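Local coordinates for proteasome chaperone 4 (Saccharomyces cerevisiae, PDB 2Z5B), which pairs with IRC25 as a heterodimeric chaperone that binds proteasome precursors and promotes alpha-ring formation during assembly of the 20S proteasome, at residues A[97-102]-A[135-140]; A[105-108]-A[114-117]; A[29-32]-A[38-41]; A[117-120]-A[124-127]. All blocks are in the same frame, centred on the assembly; numbering follows the deposited sequence.

Contact 1 (A[97-102]-A[135-140]); sequences RDMARH and LYILKK
Two near-parallel helices, 94-111 and 134-149, lie on one face of the mixed sheet, and M99 of the first reaches I137 and L138 of the second. The local axes are 10.7 Å apart at closest approach and cross at -27°, a spacing that side chains must bridge. M99 does so with CG opposite the backbone N (chi1 174°), and bends at the next two torsions bring the thioether to the neighbouring helix. M99 CE lies 3.6 Å from I137 CD1, the two side chains crossing at about a right angle. The sulfur takes a second partner, with M99 SD 3.8 Å from CD2 of L138, and here the chains run past one another in opposite senses. L138 CD2 also packs 3.9 Å from H102 CB, while the imidazole turns aside and its ND1 is hydrogen-bonded to NE2 of H134. On the sheet side, M99 and I137 both touch W119 of strand 115-121. Replacing M99 with an alanine would probably open a gap between the helices and leave I137 CD1 and L138 CD2 without their shared partner. With no hydrogen bond across, cohesion between these segments rests on apolar contact, the M99 thioether taking part in two of the three residue pairs.

Contact 2 (A[105-108]-A[114-117]); sequences TIIS and PCYV
I107 of helix 94-111 faces C115 and V117 of strand 115-121, and its side chain can be traced outward atom by atom. I107 CB lies 3.7 Å from the sulfur of C115. At the branch, I107 CG2 makes the tightest approach between the segments, 3.6 Å from C115 SG, and is also 4.2 Å from C115 CB. The other arm leaves on the far side of CB from the carbonyl carbon (chi1 -66°) and carries I107 CD1 towards the strand, 3.9 Å from C115 SG and 4.2 Å from V117 CG2. C115 and V117 thus present their side chains on the helix-facing side of the sheet. Helix 94-111 is the helix of the beta-alpha-beta crossover from strand 83-87 to strand 115-121, which run parallel with 58-67 between them. Just before the strand, S108 OG comes within 4.3 Å of P114 CA, though that hydroxyl is hydrogen-bonded to the carbonyl O of R113. I107 further touches I41 and L43 of strand 41-47 and L142 and L145 of helix 134-149. Towards the helix C115 SG meets only carbon atoms of I107 at contact distance, and so behaves there as an apolar group.

Contact 3 (A[29-32]-A[38-41]); sequences TLPA and KIPI
P31 and I39 run alongside one another in opposite senses, and I39 CG2 sits over one face of the P31 ring, 3.9 Å from P31 CB and 4.0 Å from P31 CD. I39 holds this branch opposite its own backbone N while CG1 sits beside that N (chi1 -67°), which leaves CG2 for the proline. L30 and I41 meet at an oblique angle instead. The CB of L30 points away from the other segment, but L30 CD2 turns back to lie 3.9 Å from I41 CG1 and equally near I41 CG2. These pairs draw together the base of the loop of the beta-hairpin formed by strands 24-31 and 41-47, where T29 and S42 pair through their backbones. Just before that, CA of I41 makes a C-H...O contact with the carbonyl O of T29 at 3.4 Å, the angle at the hydrogen being 143°. I41 also packs on I107 of helix 94-111 and L149 of helix 134-149. The partner chain adds hydrogen bonds as well as packing: the chain of YLR021W hydrogen-bonds T29 OG1 through its Q41 NE2 and the carbonyl O of P40 through its R43 NH1.

Contact 4 (A[117-120]-A[124-127]); sequences VTWS and SEDP
E125 OE2 is gripped by two donors, the indole N-H of W119 and a water. The site joins strand 115-121 of the mixed sheet to the loop that leads into helix 128-132, and it helps tie together segments whose backbones stay apart: the nearest CA atoms, of S120 and E125, are 9.5 Å from each other. From W119 NE1 to E125 OE2 the distance is 2.8 Å with an N-H...O angle of 157°. The acceptor lies almost in the indole plane, at the ring's edge, and is approached on the syn side, 22° out of the carboxylate plane; ring and carboxylate are turned 31° from each other. The glutamate reaches the strand because its chain is extended, with CG opposite the backbone N. The second donor, water 1, gives one hydrogen to E125 OE2 at 2.8 Å and the other to the carbonyl O of S120, also at 2.8 Å, tying the carboxylate to the strand backbone as well. The other oxygen, OE1, is hydrogen-bonded to OG of S121, which helps fix the rotation of the carboxylate. The W119 ring meanwhile meets F47 edge-to-face and touches V45 of strand 41-47. A phenylalanine in place of W119 would probably leave E125 OE2 without its indole donor and the loop less firmly tied to the strand. Within the indole, the atoms next nearest to OE2 of E125 are CE2, 3.5 Å away, and CZ2, 3.6 Å away.

In the fold
Contacts 1 and 2 form the core: both use helix 94-111, which contact 1 joins to helix 134-149 and contact 2 to strand 115-121, and both are apolar, with sulfur at their centres. Contact 3 is buried too, but lies about 19 Å from contact 1 (centres) across the chain's middle, where a strand connection meets the partner chaperone. It touches contact 2 through probable backbone hydrogen bonds from I41 to P114 and Y116, where parallel strands 41-47 and 115-121 begin. Contact 4, partly buried, has the polar chemistry of a water-bridged strand end; it shares V117 with contact 2, and its W119 ring packs against M99 and I137 of contact 1.

Contact 1 (A[97-102]-A[135-140])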
# COMPACT_ATOMS: atom_id res chain seq x y z
N ARG A 97 6.21 -11.16 -11.37
CA ARG A 97 6.99 -11.36 -10.12
C ARG A 97 8.45 -10.96 -10.22
O ARG A 97 8.99 -10.30 -9.30
CB ARG A 97 6.91 -12.82 -9.63
CG ARG A 97 7.12 -12.97 -8.11
CD ARG A 97 7.25 -14.43 -7.67
NE ARG A 97 6.19 -15.25 -8.26
CZ ARG A 97 6.35 -16.10 -9.27
NH1 ARG A 97 7.54 -16.28 -9.83
NH2 ARG A 97 5.30 -16.77 -9.72
N ASP A 98 9.11 -11.36 -11.32
CA ASP A 98 10.50 -10.97 -11.59
C ASP A 98 10.66 -9.47 -11.52
O ASP A 98 11.57 -8.96 -10.87
CB ASP A 98 10.99 -11.47 -12.97
CG ASP A 98 11.30 -12.96 -12.98
OD1 ASP A 98 11.18 -13.62 -11.91
OD2 ASP A 98 11.64 -13.47 -14.08
N MET A 99 9.77 -8.75 -12.20
CA MET A 99 9.87 -7.30 -12.27
C MET A 99 9.73 -6.64 -10.89
O MET A 99 10.54 -5.78 -10.55
CB MET A 99 8.81 -6.72 -13.21
CG MET A 99 8.76 -5.20 -13.21
SD MET A 99 10.35 -4.47 -13.68
CE MET A 99 10.20 -4.76 -15.42
N ALA A 100 8.70 -7.05 -10.15
CA ALA A 100 8.41 -6.49 -8.82
C ALA A 100 9.52 -6.82 -7.84
O ALA A 100 9.92 -5.97 -7.05
CB ALA A 100 7.08 -7.03 -8.30
N ARG A 101 10.03 -8.05 -7.93
CA ARG A 101 11.16 -8.49 -7.09
C ARG A 101 12.39 -7.67 -7.37
O ARG A 101 12.98 -7.13 -6.45
CB ARG A 101 11.47 -9.97 -7.29
CG ARG A 101 12.69 -10.46 -6.50
CD ARG A 101 12.82 -11.98 -6.63
NE ARG A 101 12.81 -12.44 -8.03
CZ ARG A 101 13.87 -12.52 -8.83
NH1 ARG A 101 15.09 -12.16 -8.41
NH2 ARG A 101 13.72 -12.96 -10.07
N HIS A 102 12.79 -7.61 -8.64
CA HIS A 102 13.96 -6.83 -9.04
C HIS A 102 13.83 -5.36 -8.67
O HIS A 102 14.77 -4.77 -8.15
CB HIS A 102 14.22 -6.94 -10.54
CG HIS A 102 14.81 -8.25 -10.96
ND1 HIS A 102 14.54 -8.84 -12.17
CD2 HIS A 102 15.65 -9.09 -10.31
CE1 HIS A 102 15.18 -9.99 -12.25
NE2 HIS A 102 15.86 -10.17 -11.14
N LEU A 135 15.11 -4.33 -18.36
CA LEU A 135 16.21 -3.45 -17.92
C LEU A 135 15.86 -1.97 -18.03
O LEU A 135 16.20 -1.17 -17.16
CB LEU A 135 17.50 -3.75 -18.71
CG LEU A 135 18.73 -2.86 -18.45
CD1 LEU A 135 19.45 -3.27 -17.18
CD2 LEU A 135 19.74 -2.87 -19.64
N TYR A 136 15.22 -1.59 -19.14
CA TYR A 136 14.74 -0.22 -19.33
C TYR A 136 13.85 0.23 -18.18
O TYR A 136 14.01 1.33 -17.66
CB TYR A 136 13.96 -0.12 -20.64
CG TYR A 136 13.32 1.23 -20.87
CD1 TYR A 136 14.08 2.30 -21.36
CD2 TYR A 136 11.97 1.43 -20.63
CE1 TYR A 136 13.50 3.54 -21.59
CE2 TYR A 136 11.39 2.66 -20.85
CZ TYR A 136 12.16 3.71 -21.34
OH TYR A 136 11.58 4.94 -21.56
N ILE A 137 12.89 -0.61 -17.80
CA ILE A 137 11.91 -0.22 -16.78
C ILE A 137 12.63 0.02 -15.45
O ILE A 137 12.42 1.04 -14.79
CB ILE A 137 10.76 -1.24 -16.63
CG1 ILE A 137 9.90 -1.29 -17.90
CG2 ILE A 137 9.89 -0.91 -15.43
CD1 ILE A 137 8.98 -2.50 -17.99
N LEU A 138 13.48 -0.92 -15.05
CA LEU A 138 14.25 -0.76 -13.83
C LEU A 138 15.10 0.52 -13.80
O LEU A 138 15.03 1.29 -12.84
CB LEU A 138 15.11 -2.00 -13.56
CG LEU A 138 14.38 -3.33 -13.39
CD1 LEU A 138 15.38 -4.51 -13.51
CD2 LEU A 138 13.64 -3.39 -12.05
N LYS A 139 15.90 0.75 -14.85
CA LYS A 139 16.78 1.95 -14.88
C LYS A 139 16.01 3.27 -14.88
O LYS A 139 16.40 4.22 -14.21
CB LYS A 139 17.80 1.88 -16.02
CG LYS A 139 17.27 2.17 -17.43
CD LYS A 139 17.69 3.58 -17.89
CE LYS A 139 17.75 3.67 -19.41
NZ LYS A 139 18.17 5.03 -19.91
N LYS A 140 14.90 3.32 -15.60
CA LYS A 140 14.11 4.55 -15.63
C LYS A 140 13.52 4.85 -14.26
O LYS A 140 13.40 6.01 -13.88
CB LYS A 140 13.01 4.51 -16.69
CG LYS A 140 13.53 4.52 -18.16
CD LYS A 140 14.46 5.69 -18.51
CE LYS A 140 13.69 6.85 -19.15
NZ LYS A 140 14.59 7.88 -19.77

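Contact 2 (A[105-108]-A[114-117])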
# COMPACT_ATOMS: atom_id res chain seq x y z
N THR A 105 14.07 -4.94 -4.80
CA THR A 105 15.41 -5.31 -4.34
C THR A 105 16.47 -4.31 -4.79
O THR A 105 17.30 -3.89 -4.00
CB THR A 105 15.80 -6.75 -4.79
OG1 THR A 105 14.77 -7.66 -4.40
CG2 THR A 105 17.08 -7.21 -4.07
N ILE A 106 16.43 -3.92 -6.06
CA ILE A 106 17.39 -2.96 -6.58
C ILE A 106 17.20 -1.55 -5.96
O ILE A 106 18.18 -0.87 -5.62
CB ILE A 106 17.41 -2.91 -8.13
CG1 ILE A 106 17.94 -4.23 -8.69
CG2 ILE A 106 18.32 -1.78 -8.63
CD1 ILE A 106 17.34 -4.62 -10.04
N ILE A 107 15.95 -1.13 -5.79
CA ILE A 107 15.68 0.15 -5.14
C ILE A 107 16.22 0.15 -3.71
O ILE A 107 16.90 1.10 -3.31
CB ILE A 107 14.19 0.55 -5.17
CG1 ILE A 107 13.73 0.80 -6.61
CG2 ILE A 107 13.95 1.81 -4.33
CD1 ILE A 107 12.23 0.93 -6.77
N SER A 108 15.93 -0.91 -2.97
CA SER A 108 16.38 -1.02 -1.58
C SER A 108 17.91 -0.98 -1.49
O SER A 108 18.47 -0.27 -0.66
CB SER A 108 15.81 -2.28 -0.95
OG SER A 108 16.14 -2.33 0.43
N PRO A 114 14.07 0.53 3.23
CA PRO A 114 13.07 -0.45 2.83
C PRO A 114 12.29 0.10 1.63
O PRO A 114 12.27 1.32 1.41
CB PRO A 114 12.17 -0.57 4.07
CG PRO A 114 12.90 0.16 5.20
CD PRO A 114 13.76 1.17 4.53
N CYS A 115 11.70 -0.82 0.85
CA CYS A 115 10.98 -0.47 -0.37
C CYS A 115 9.79 -1.40 -0.53
O CYS A 115 9.92 -2.62 -0.35
CB CYS A 115 11.88 -0.62 -1.62
SG CYS A 115 11.13 -0.04 -3.18
N TYR A 116 8.64 -0.82 -0.88
CA TYR A 116 7.44 -1.53 -1.23
C TYR A 116 7.20 -1.22 -2.70
O TYR A 116 7.19 -0.05 -3.10
CB TYR A 116 6.24 -1.04 -0.42
CG TYR A 116 6.31 -1.32 1.06
CD1 TYR A 116 7.10 -0.53 1.90
CD2 TYR A 116 5.57 -2.35 1.62
CE1 TYR A 116 7.15 -0.77 3.27
CE2 TYR A 116 5.60 -2.59 2.99
CZ TYR A 116 6.41 -1.80 3.79
OH TYR A 116 6.48 -2.03 5.14
N VAL A 117 7.01 -2.26 -3.51
CA VAL A 117 6.75 -2.04 -4.93
C VAL A 117 5.45 -2.71 -5.37
O VAL A 117 5.21 -3.87 -5.10
CB VAL A 117 7.91 -2.58 -5.81
CG1 VAL A 117 7.52 -2.69 -7.25
CG2 VAL A 117 9.10 -1.67 -5.70

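Contact 3 (A[29-32]-A[38-41])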
# COMPACT_ATOMS: atom_id res chain seq x y z
N THR A 29 5.90 7.13 -3.14
CA THR A 29 5.92 7.77 -1.83
C THR A 29 7.35 7.71 -1.30
O THR A 29 7.95 6.63 -1.21
CB THR A 29 4.95 7.13 -0.84
OG1 THR A 29 3.64 7.10 -1.41
CG2 THR A 29 4.97 7.89 0.51
N LEU A 30 7.88 8.88 -0.95
CA LEU A 30 9.30 9.09 -0.73
C LEU A 30 9.57 9.91 0.54
O LEU A 30 8.77 10.79 0.88
CB LEU A 30 9.90 9.85 -1.92
CG LEU A 30 9.77 9.24 -3.33
CD1 LEU A 30 10.23 10.22 -4.39
CD2 LEU A 30 10.58 7.94 -3.41
N PRO A 31 10.68 9.62 1.24
CA PRO A 31 11.17 10.53 2.29
C PRO A 31 11.41 11.90 1.68
O PRO A 31 11.99 12.00 0.59
CB PRO A 31 12.51 9.91 2.71
CG PRO A 31 12.87 8.95 1.61
CD PRO A 31 11.56 8.44 1.09
N ALA A 32 10.96 12.95 2.37
CA ALA A 32 11.14 14.32 1.90
C ALA A 32 12.59 14.77 2.10
O ALA A 32 13.11 15.60 1.34
CB ALA A 32 10.21 15.26 2.61
N LYS A 38 15.26 5.14 7.64
CA LYS A 38 14.12 4.43 8.21
C LYS A 38 12.81 4.53 7.43
O LYS A 38 11.95 3.65 7.53
CB LYS A 38 13.89 4.92 9.64
CG LYS A 38 13.35 3.86 10.58
CD LYS A 38 13.54 4.24 12.05
CE LYS A 38 13.87 3.01 12.91
NZ LYS A 38 13.07 1.79 12.55
N ILE A 39 12.64 5.62 6.69
CA ILE A 39 11.41 5.85 5.94
C ILE A 39 11.46 5.05 4.63
O ILE A 39 12.38 5.24 3.84
CB ILE A 39 11.18 7.36 5.67
CG1 ILE A 39 10.92 8.09 7.00
CG2 ILE A 39 10.04 7.57 4.67
CD1 ILE A 39 10.94 9.61 6.91
N PRO A 40 10.48 4.15 4.42
CA PRO A 40 10.44 3.32 3.22
C PRO A 40 10.05 4.07 1.97
O PRO A 40 9.33 5.05 2.04
CB PRO A 40 9.34 2.29 3.53
CG PRO A 40 9.02 2.47 4.98
CD PRO A 40 9.37 3.85 5.33
N ILE A 41 10.53 3.59 0.82
CA ILE A 41 10.02 4.05 -0.47
C ILE A 41 8.87 3.10 -0.81
O ILE A 41 8.97 1.90 -0.58
CB ILE A 41 11.11 3.97 -1.57
CG1 ILE A 41 12.15 5.07 -1.36
CG2 ILE A 41 10.52 4.10 -2.98
CD1 ILE A 41 13.44 4.81 -2.11

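Contact 4 (A[117-120]-A[124-127])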
# COMPACT_ATOMS: atom_id res chain seq x y z
N VAL A 117 7.01 -2.26 -3.51
CA VAL A 117 6.75 -2.04 -4.93
C VAL A 117 5.45 -2.71 -5.37
O VAL A 117 5.21 -3.87 -5.10
CB VAL A 117 7.91 -2.58 -5.81
CG1 VAL A 117 7.52 -2.69 -7.25
CG2 VAL A 117 9.10 -1.67 -5.70
N THR A 118 4.60 -1.95 -6.04
CA THR A 118 3.44 -2.52 -6.69
C THR A 118 3.63 -2.52 -8.19
O THR A 118 3.96 -1.48 -8.75
CB THR A 118 2.19 -1.64 -6.41
OG1 THR A 118 1.90 -1.67 -5.00
CG2 THR A 118 1.00 -2.17 -7.18
N TRP A 119 3.35 -3.65 -8.84
CA TRP A 119 3.23 -3.66 -10.29
C TRP A 119 1.74 -3.59 -10.65
O TRP A 119 0.94 -4.43 -10.25
CB TRP A 119 3.95 -4.84 -11.00
CG TRP A 119 3.75 -4.67 -12.51
CD1 TRP A 119 2.75 -5.20 -13.25
CD2 TRP A 119 4.52 -3.83 -13.40
NE1 TRP A 119 2.85 -4.77 -14.56
CE2 TRP A 119 3.93 -3.93 -14.67
CE3 TRP A 119 5.65 -3.01 -13.23
CZ2 TRP A 119 4.44 -3.25 -15.79
CZ3 TRP A 119 6.16 -2.34 -14.34
CH2 TRP A 119 5.56 -2.46 -15.60
N SER A 120 1.39 -2.51 -11.34
CA SER A 120 0.03 -2.20 -11.76
C SER A 120 -0.13 -2.63 -13.21
O SER A 120 0.59 -2.14 -14.07
CB SER A 120 -0.22 -0.68 -11.62
OG SER A 120 -1.42 -0.30 -12.29
N SER A 124 -5.17 -4.27 -20.53
CA SER A 124 -4.67 -4.73 -21.84
C SER A 124 -3.26 -5.34 -21.83
O SER A 124 -2.78 -5.83 -22.86
CB SER A 124 -4.66 -3.55 -22.82
OG SER A 124 -3.72 -2.59 -22.37
N GLU A 125 -2.62 -5.30 -20.67
CA GLU A 125 -1.24 -5.73 -20.54
C GLU A 125 -0.94 -7.11 -21.09
O GLU A 125 -1.60 -8.10 -20.76
CB GLU A 125 -0.84 -5.71 -19.07
CG GLU A 125 0.61 -5.98 -18.83
CD GLU A 125 0.89 -5.91 -17.37
OE1 GLU A 125 0.59 -6.90 -16.67
OE2 GLU A 125 1.37 -4.85 -16.93
N ASP A 126 0.10 -7.16 -21.92
CA ASP A 126 0.77 -8.40 -22.26
C ASP A 126 2.09 -8.41 -21.44
O ASP A 126 3.01 -7.67 -21.76
CB ASP A 126 1.05 -8.41 -23.77
CG ASP A 126 1.92 -9.57 -24.21
OD1 ASP A 126 2.19 -10.48 -23.41
OD2 ASP A 126 2.35 -9.54 -25.39
N PRO A 127 2.17 -9.23 -20.38
CA PRO A 127 3.42 -9.20 -19.59
C PRO A 127 4.74 -9.57 -20.32
O PRO A 127 5.81 -9.35 -19.76
CB PRO A 127 3.14 -10.18 -18.45
CG PRO A 127 1.67 -10.28 -18.36
CD PRO A 127 1.20 -10.17 -19.81
O HOH W 1 0.74 -2.11 -16.82